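Local coordinates for pvivax hypothetical protein (Plasmodium vivax, PDB 2B30) that is of unknown function but, as a Cof-like member of the HAD hydrolase superfamily, probably acts as a metal-dependent phosphatase, at residues Ala264-Ala268 against Val282-Glu286; Glu49-Ile54 against Gly287-Leu293; Phe34-Leu38 against Val245-Ala249. All coordinates share one frame; numbering follows the deposited sequence.

Contact 1 (Ala264-Ala268 against Val282-Glu286); sequences AVANA and VSHRE
Asn267 sets ND2 over one face of the His284 imidazole, 3.2 Å above the ring plane and displaced toward the rim. The amide and ring planes are inclined by 32°. At the ring's edge, in its plane, lies NH2 of Arg285, whose guanidinium in turn has His284 ND1 over one face. The amide is tied down at both ends. Asn267 OD1 accepts the backbone N-H of His284 in a nearly straight bond (N to OD1 2.8 Å), the donor tilted somewhat from the carbonyl plane, while ND2 bonds to Gly36 O of the neighbouring DxDGT loop. His284 CG sits between its own backbone N and carbonyl carbon (chi1 66°), which swings the ring back against this amide.

Both segments are loops at the C-terminal ends of consecutive parallel strands, 261-264 and 278-279, of the Rossmann-like HAD core. The first is a type I turn from Val265 to Ala268, closed by Ala268 N to Val265 O at 2.8 Å. Its corner docks through the backbone: Ala266 N reaches Val282 O at 3.2 Å, coming from above the carbonyl plane. Beside this bond, Ala266 CB rests 3.9 Å from Ser283 CB. The second loop is braced from within, since Glu286 OE1 takes two bonds from Ser283, one from OG at 2.7 Å along its anti lone pair and a longer one from N above the carboxylate plane. The Val265 side chain touches Asp248 and Ala288 of helix 288-297.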
loop_
_atom_site.group_PDB
_atom_site.type_symbol
_atom_site.label_atom_id
_atom_site.label_comp_id
_atom_site.label_asym_id
_atom_site.label_seq_id
_atom_site.Cartn_x
_atom_site.Cartn_y
_atom_site.Cartn_z
ATOM N N ALA A 264 5.981 -0.108 -17.224
ATOM C CA ALA A 264 6.863 1.050 -17.045
ATOM C C ALA A 264 7.396 1.516 -18.390
ATOM O O ALA A 264 7.853 0.716 -19.193
ATOM C CB ALA A 264 7.999 0.722 -16.116
ATOM N N VAL A 265 7.322 2.818 -18.639
ATOM C CA VAL A 265 7.871 3.385 -19.871
ATOM C C VAL A 265 9.378 3.147 -19.950
ATOM O O VAL A 265 10.046 2.977 -18.927
ATOM C CB VAL A 265 7.588 4.908 -20.004
ATOM C CG1 VAL A 265 6.187 5.160 -20.519
ATOM C CG2 VAL A 265 7.811 5.637 -18.676
ATOM N N ALA A 266 9.898 3.135 -21.175
ATOM C CA ALA A 266 11.339 2.999 -21.430
ATOM C C ALA A 266 12.170 3.984 -20.614
ATOM O O ALA A 266 13.268 3.647 -20.148
ATOM C CB ALA A 266 11.619 3.202 -22.897
ATOM N N ASN A 267 11.645 5.198 -20.442
ATOM C CA ASN A 267 12.327 6.224 -19.642
ATOM C C ASN A 267 12.074 6.145 -18.130
ATOM O O ASN A 267 12.453 7.046 -17.390
ATOM C CB ASN A 267 11.974 7.625 -20.150
ATOM C CG ASN A 267 10.483 7.849 -20.284
ATOM O OD1 ASN A 267 9.844 7.329 -21.197
ATOM N ND2 ASN A 267 9.925 8.654 -19.397
ATOM N N ALA A 268 11.456 5.067 -17.660
ATOM C CA ALA A 268 11.118 4.961 -16.251
ATOM C C ALA A 268 12.366 4.850 -15.405
ATOM O O ALA A 268 13.432 4.491 -15.891
ATOM C CB ALA A 268 10.219 3.774 -16.005
ATOM N N VAL A 282 9.328 1.429 -25.743
ATOM C CA VAL A 282 9.200 2.759 -26.294
ATOM C C VAL A 282 9.080 3.762 -25.135
ATOM O O VAL A 282 8.598 3.419 -24.054
ATOM C CB VAL A 282 8.000 2.775 -27.286
ATOM C CG1 VAL A 282 6.670 2.862 -26.545
ATOM C CG2 VAL A 282 8.126 3.884 -28.298
ATOM N N SER A 283 9.563 4.984 -25.345
ATOM C CA SER A 283 9.592 5.992 -24.283
ATOM C C SER A 283 8.415 6.961 -24.408
ATOM O O SER A 283 7.680 6.949 -25.406
ATOM C CB SER A 283 10.918 6.752 -24.304
ATOM O OG SER A 283 11.105 7.387 -25.546
ATOM N N HIS A 284 8.232 7.790 -23.384
ATOM C CA HIS A 284 7.081 8.684 -23.346
ATOM C C HIS A 284 7.018 9.652 -24.525
ATOM O O HIS A 284 5.933 9.878 -25.063
ATOM C CB HIS A 284 6.969 9.415 -22.008
ATOM C CG HIS A 284 8.084 10.370 -21.730
ATOM N ND1 HIS A 284 9.384 10.145 -22.129
ATOM C CD2 HIS A 284 8.095 11.543 -21.057
ATOM C CE1 HIS A 284 10.144 11.148 -21.729
ATOM N NE2 HIS A 284 9.386 12.010 -21.076
ATOM N N ARG A 285 8.159 10.190 -24.959
ATOM C CA ARG A 285 8.170 11.076 -26.141
ATOM C C ARG A 285 7.966 10.309 -27.455
ATOM O O ARG A 285 7.431 10.846 -28.416
ATOM C CB ARG A 285 9.452 11.908 -26.201
ATOM C CG ARG A 285 10.688 11.145 -26.629
ATOM C CD ARG A 285 11.943 11.987 -26.408
ATOM N NE ARG A 285 12.417 11.935 -25.025
ATOM C CZ ARG A 285 12.996 10.874 -24.459
ATOM N NH1 ARG A 285 13.168 9.741 -25.145
ATOM N NH2 ARG A 285 13.401 10.941 -23.191
ATOM N N GLU A 286 8.389 9.050 -27.486
ATOM C CA GLU A 286 8.116 8.184 -28.629
ATOM C C GLU A 286 6.663 7.682 -28.639
ATOM O O GLU A 286 6.305 6.866 -29.491
ATOM C CB GLU A 286 9.060 6.980 -28.633
ATOM C CG GLU A 286 10.546 7.283 -28.744
ATOM C CD GLU A 286 11.408 6.012 -28.597
ATOM O OE1 GLU A 286 11.944 5.757 -27.493
ATOM O OE2 GLU A 286 11.539 5.255 -29.584
#

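Contact 2 (Glu49-Ile54 against Gly287-Leu293); sequences ENIDAI and GAVAYLL
Ala290 and Ala53 let two helices come together closely: the axes of 49-54 and 288-293 approach to 8.0 Å and run in the same general direction, 36° apart. Ala290 CB lies 3.6 Å from Glu49 CB, and Ala53 CB lies 3.8 Å from Ala290 CA, almost against the opposing backbone. One turn on, Leu293 CD1 closes over Ala53 CB at 3.7 Å. The buried Asn50 gives this tight part its polar pin. With CG anti to its carbonyl carbon (chi1 -72°), it reaches across so that OD1 takes the N-H of Ala290 at 3.0 Å, from above the amide plane. Ala290 lies in the first turn after the N-cap Gly287, where helix N-H groups generally need an outside acceptor. ND2 makes a weak bond to Leu38 O, and the side chains of Asn50 and Val289 cross at about a right angle.

Looser is the carboxylate end of the exposed Glu49: beyond the bend at chi2, OE1 comes only to 3.7 Å from Gly287 CA. Helix 288-297 packs on parallel strand 29-33 while helix 48-60 lies alongside it, an alpha/beta layering that belongs to the Rossmann-like HAD core.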
loop_
_atom_site.group_PDB
_atom_site.type_symbol
_atom_site.label_atom_id
_atom_site.label_comp_id
_atom_site.label_asym_id
_atom_site.label_seq_id
_atom_site.Cartn_x
_atom_site.Cartn_y
_atom_site.Cartn_z
ATOM N N GLU A 49 -0.657 11.523 -30.614
ATOM C CA GLU A 49 -0.956 10.077 -30.664
ATOM C C GLU A 49 -1.609 9.636 -29.367
ATOM O O GLU A 49 -2.507 8.795 -29.372
ATOM C CB GLU A 49 0.291 9.201 -30.870
ATOM C CG GLU A 49 1.301 9.728 -31.862
ATOM C CD GLU A 49 2.398 10.533 -31.191
ATOM O OE1 GLU A 49 3.204 9.921 -30.460
ATOM O OE2 GLU A 49 2.451 11.770 -31.394
ATOM N N ASN A 50 -1.135 10.187 -28.254
ATOM C CA ASN A 50 -1.709 9.858 -26.964
ATOM C C ASN A 50 -3.151 10.365 -26.845
ATOM O O ASN A 50 -4.023 9.653 -26.330
ATOM C CB ASN A 50 -0.846 10.403 -25.829
ATOM C CG ASN A 50 0.456 9.636 -25.654
ATOM O OD1 ASN A 50 0.717 8.639 -26.335
ATOM N ND2 ASN A 50 1.281 10.100 -24.727
ATOM N N ILE A 51 -3.397 11.573 -27.350
ATOM C CA ILE A 51 -4.743 12.155 -27.360
ATOM C C ILE A 51 -5.720 11.280 -28.149
ATOM O O ILE A 51 -6.831 11.030 -27.688
ATOM C CB ILE A 51 -4.738 13.614 -27.884
ATOM C CG1 ILE A 51 -4.396 14.594 -26.763
ATOM C CG2 ILE A 51 -6.090 14.025 -28.414
ATOM C CD1 ILE A 51 -2.987 14.514 -26.275
ATOM N N ASP A 52 -5.310 10.796 -29.316
ATOM C CA ASP A 52 -6.154 9.881 -30.101
ATOM C C ASP A 52 -6.366 8.566 -29.373
ATOM O O ASP A 52 -7.439 7.977 -29.436
ATOM C CB ASP A 52 -5.530 9.590 -31.476
ATOM C CG ASP A 52 -5.498 10.808 -32.371
ATOM O OD1 ASP A 52 -6.570 11.419 -32.595
ATOM O OD2 ASP A 52 -4.398 11.152 -32.855
ATOM N N ALA A 53 -5.318 8.099 -28.700
ATOM C CA ALA A 53 -5.372 6.834 -27.970
ATOM C C ALA A 53 -6.448 6.906 -26.904
ATOM O O ALA A 53 -7.299 6.021 -26.806
ATOM C CB ALA A 53 -4.025 6.524 -27.337
ATOM N N ILE A 54 -6.409 7.979 -26.120
ATOM C CA ILE A 54 -7.412 8.205 -25.109
ATOM C C ILE A 54 -8.778 8.395 -25.776
ATOM O O ILE A 54 -9.774 7.802 -25.342
ATOM C CB ILE A 54 -7.042 9.400 -24.226
ATOM C CG1 ILE A 54 -5.798 9.053 -23.396
ATOM C CG2 ILE A 54 -8.216 9.770 -23.307
ATOM C CD1 ILE A 54 -5.141 10.243 -22.741
ATOM N N GLY A 287 5.841 8.129 -27.684
ATOM C CA GLY A 287 4.402 7.818 -27.674
ATOM C C GLY A 287 4.042 6.488 -27.028
ATOM O O GLY A 287 3.328 5.687 -27.616
ATOM N N ALA A 288 4.505 6.271 -25.800
ATOM C CA ALA A 288 4.362 4.969 -25.122
ATOM C C ALA A 288 2.946 4.620 -24.694
ATOM O O ALA A 288 2.572 3.455 -24.704
ATOM C CB ALA A 288 5.296 4.890 -23.929
ATOM N N VAL A 289 2.162 5.615 -24.306
ATOM C CA VAL A 289 0.755 5.384 -23.965
ATOM C C VAL A 289 -0.006 4.948 -25.218
ATOM O O VAL A 289 -0.661 3.914 -25.222
ATOM C CB VAL A 289 0.090 6.637 -23.366
ATOM C CG1 VAL A 289 -1.388 6.366 -23.065
ATOM C CG2 VAL A 289 0.838 7.092 -22.108
ATOM N N ALA A 290 0.107 5.735 -26.283
ATOM C CA ALA A 290 -0.440 5.352 -27.593
ATOM C C ALA A 290 -0.045 3.916 -27.967
ATOM O O ALA A 290 -0.901 3.107 -28.329
ATOM C CB ALA A 290 0.022 6.336 -28.672
ATOM N N TYR A 291 1.249 3.610 -27.846
ATOM C CA TYR A 291 1.791 2.276 -28.132
ATOM C C TYR A 291 1.128 1.166 -27.320
ATOM O O TYR A 291 0.762 0.128 -27.866
ATOM C CB TYR A 291 3.301 2.257 -27.873
ATOM C CG TYR A 291 3.945 0.889 -28.010
ATOM C CD1 TYR A 291 4.316 0.397 -29.260
ATOM C CD2 TYR A 291 4.198 0.097 -26.890
ATOM C CE1 TYR A 291 4.907 -0.851 -29.393
ATOM C CE2 TYR A 291 4.797 -1.149 -27.014
ATOM C CZ TYR A 291 5.143 -1.621 -28.271
ATOM O OH TYR A 291 5.726 -2.859 -28.416
ATOM N N LEU A 292 0.982 1.389 -26.018
ATOM C CA LEU A 292 0.406 0.386 -25.132
ATOM C C LEU A 292 -1.095 0.230 -25.364
ATOM O O LEU A 292 -1.589 -0.889 -25.455
ATOM C CB LEU A 292 0.700 0.743 -23.674
ATOM C CG LEU A 292 0.185 -0.145 -22.537
ATOM C CD1 LEU A 292 0.449 -1.612 -22.786
ATOM C CD2 LEU A 292 0.828 0.290 -21.231
ATOM N N LEU A 293 -1.819 1.338 -25.481
ATOM C CA LEU A 293 -3.274 1.267 -25.672
ATOM C C LEU A 293 -3.644 0.548 -26.977
ATOM O O LEU A 293 -4.638 -0.190 -27.020
ATOM C CB LEU A 293 -3.921 2.662 -25.638
ATOM C CG LEU A 293 -3.760 3.539 -24.388
ATOM C CD1 LEU A 293 -4.888 4.563 -24.315
ATOM C CD2 LEU A 293 -3.715 2.719 -23.105
#

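Contact 3 (Phe34-Leu38 against Val245-Ala249); sequences FDGTL and VVGDA. With CA (calcium ion), chain E.
Asp35 O and Asp248 OD1 share a calcium ion: the backbone oxygen binds the calcium at 2.3 Å and the carboxylate oxygen binds it at 2.6 Å. Asp35 O thus lies 3.2 Å from Asp248 OD1, a spacing of like groups that the cation probably makes tolerable. Asp33 completes the set of binding residues, its OD2 also on the calcium. The Asp35 side chain leads away from the metal and forms a salt bridge through OD2 with Arg70.

Asp248 has its CG between its backbone N and carbonyl carbon (chi1 73°), which sends the carboxylate over the DxDGT loop. Its OD1 faces the metal, while OD2 stands 3.7 Å from Gly36 CA, a glycine with positive phi and no side chain to intrude there. Asp252 OD2 accepts the backbone N-H groups of Asp248 and Ala249, fixing the loop that carries the ligand.

Thr37 turns two branches to the strand. Its OG1 lies 3.4 Å from Gly247 CA and hydrogen-bonds to Asp33 OD2, a second-shell grip on a metal ligand. Its methyl CG2 meets Val246 CG1 at 3.9 Å, an apolar patch that Val289 extends. The backbone of 34-38 forms a single, weakly bonded helical turn, in which Phe34 O accepts Thr37 N at 3.2 Å and, weakly, Leu38 N. A helical turn directly after strand 29-33, with DxDGT running from the strand's end through it, facing the GDxxxD loop at the end of strand 243-247, is the metal-binding arrangement characteristic of HAD-superfamily phosphatases.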
loop_
_atom_site.group_PDB
_atom_site.type_symbol
_atom_site.label_atom_id
_atom_site.label_comp_id
_atom_site.label_asym_id
_atom_site.label_seq_id
_atom_site.Cartn_x
_atom_site.Cartn_y
_atom_site.Cartn_z
ATOM N N PHE A 34 0.744 10.820 -15.560
ATOM C CA PHE A 34 0.843 12.017 -16.387
ATOM C C PHE A 34 2.301 12.327 -16.786
ATOM O O PHE A 34 2.724 11.935 -17.873
ATOM C CB PHE A 34 0.142 13.221 -15.737
ATOM C CG PHE A 34 -0.271 14.284 -16.727
ATOM C CD1 PHE A 34 -1.294 14.037 -17.642
ATOM C CD2 PHE A 34 0.359 15.529 -16.748
ATOM C CE1 PHE A 34 -1.680 15.008 -18.568
ATOM C CE2 PHE A 34 -0.022 16.514 -17.663
ATOM C CZ PHE A 34 -1.042 16.253 -18.577
ATOM N N ASP A 35 3.074 12.989 -15.928
ATOM C CA ASP A 35 4.420 13.415 -16.321
ATOM C C ASP A 35 5.332 12.226 -16.417
ATOM O O ASP A 35 5.295 11.334 -15.561
ATOM C CB ASP A 35 5.029 14.390 -15.320
ATOM C CG ASP A 35 4.240 15.647 -15.202
ATOM O OD1 ASP A 35 3.117 15.574 -14.652
ATOM O OD2 ASP A 35 4.733 16.696 -15.665
ATOM N N GLY A 36 6.163 12.221 -17.453
ATOM C CA GLY A 36 7.082 11.119 -17.693
ATOM C C GLY A 36 6.433 9.951 -18.409
ATOM O O GLY A 36 7.132 9.055 -18.877
ATOM N N THR A 37 5.106 9.960 -18.503
ATOM C CA THR A 37 4.366 8.887 -19.154
ATOM C C THR A 37 3.545 9.484 -20.292
ATOM O O THR A 37 3.882 9.297 -21.452
ATOM C CB THR A 37 3.467 8.118 -18.137
ATOM O OG1 THR A 37 4.278 7.576 -17.082
ATOM C CG2 THR A 37 2.715 6.993 -18.817
ATOM N N LEU A 38 2.497 10.228 -19.957
ATOM C CA LEU A 38 1.612 10.840 -20.948
ATOM C C LEU A 38 2.109 12.242 -21.370
ATOM O O LEU A 38 2.081 12.585 -22.548
ATOM C CB LEU A 38 0.200 10.933 -20.362
ATOM C CG LEU A 38 -0.979 11.216 -21.293
ATOM C CD1 LEU A 38 -1.241 10.034 -22.209
ATOM C CD2 LEU A 38 -2.235 11.530 -20.480
ATOM N N VAL A 245 -2.217 -0.403 -15.900
ATOM C CA VAL A 245 -1.567 0.773 -15.334
ATOM C C VAL A 245 -0.183 0.987 -15.965
ATOM O O VAL A 245 0.494 0.020 -16.333
ATOM C CB VAL A 245 -1.469 0.650 -13.787
ATOM C CG1 VAL A 245 -0.575 -0.491 -13.380
ATOM C CG2 VAL A 245 -0.976 1.940 -13.166
ATOM N N VAL A 246 0.218 2.251 -16.092
ATOM C CA VAL A 246 1.495 2.600 -16.698
ATOM C C VAL A 246 2.113 3.827 -15.997
ATOM O O VAL A 246 1.407 4.776 -15.661
ATOM C CB VAL A 246 1.355 2.771 -18.266
ATOM C CG1 VAL A 246 0.414 3.892 -18.629
ATOM C CG2 VAL A 246 2.713 2.980 -18.924
ATOM N N GLY A 247 3.424 3.795 -15.761
ATOM C CA GLY A 247 4.090 4.846 -14.985
ATOM C C GLY A 247 5.604 4.873 -15.122
ATOM O O GLY A 247 6.166 4.181 -15.972
ATOM N N ASP A 248 6.271 5.669 -14.286
ATOM C CA ASP A 248 7.682 5.955 -14.511
ATOM C C ASP A 248 8.549 6.236 -13.288
ATOM O O ASP A 248 9.765 6.045 -13.358
ATOM C CB ASP A 248 7.810 7.148 -15.465
ATOM C CG ASP A 248 7.450 8.455 -14.807
ATOM O OD1 ASP A 248 6.299 8.596 -14.359
ATOM O OD2 ASP A 248 8.318 9.345 -14.723
ATOM N N ALA A 249 7.949 6.677 -12.186
ATOM C CA ALA A 249 8.707 7.272 -11.089
ATOM C C ALA A 249 8.393 6.648 -9.717
ATOM O O ALA A 249 7.643 5.670 -9.609
ATOM C CB ALA A 249 8.444 8.771 -11.071
HETATM CA CA CA E . 5.002 10.616 -13.376
#

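In the fold
Contact 3 holds the calcium, and the other two pack around it at greater distance. Contact 1 is the nearer, its centre about 8 Å from that of contact 3; a backbone hydrogen bond from Val265 N to Gly247 O (3.2 Å) ties its first loop to the metal-bearing strand end, and His284 CB packs 3.1 Å from Thr37 O. Contact 2 is centred about 12 Å from each of the others. It reaches contact 3 through Val289 CG2, 3.6 Å from Leu38 CD1, and contact 1 through Ala288 CA, 3.4 Å from Val282 CG1. The side chain of Val265 is about 8 Å from the calcium and that of Val289 about 10 Å, so both contacts belong to its outer surroundings.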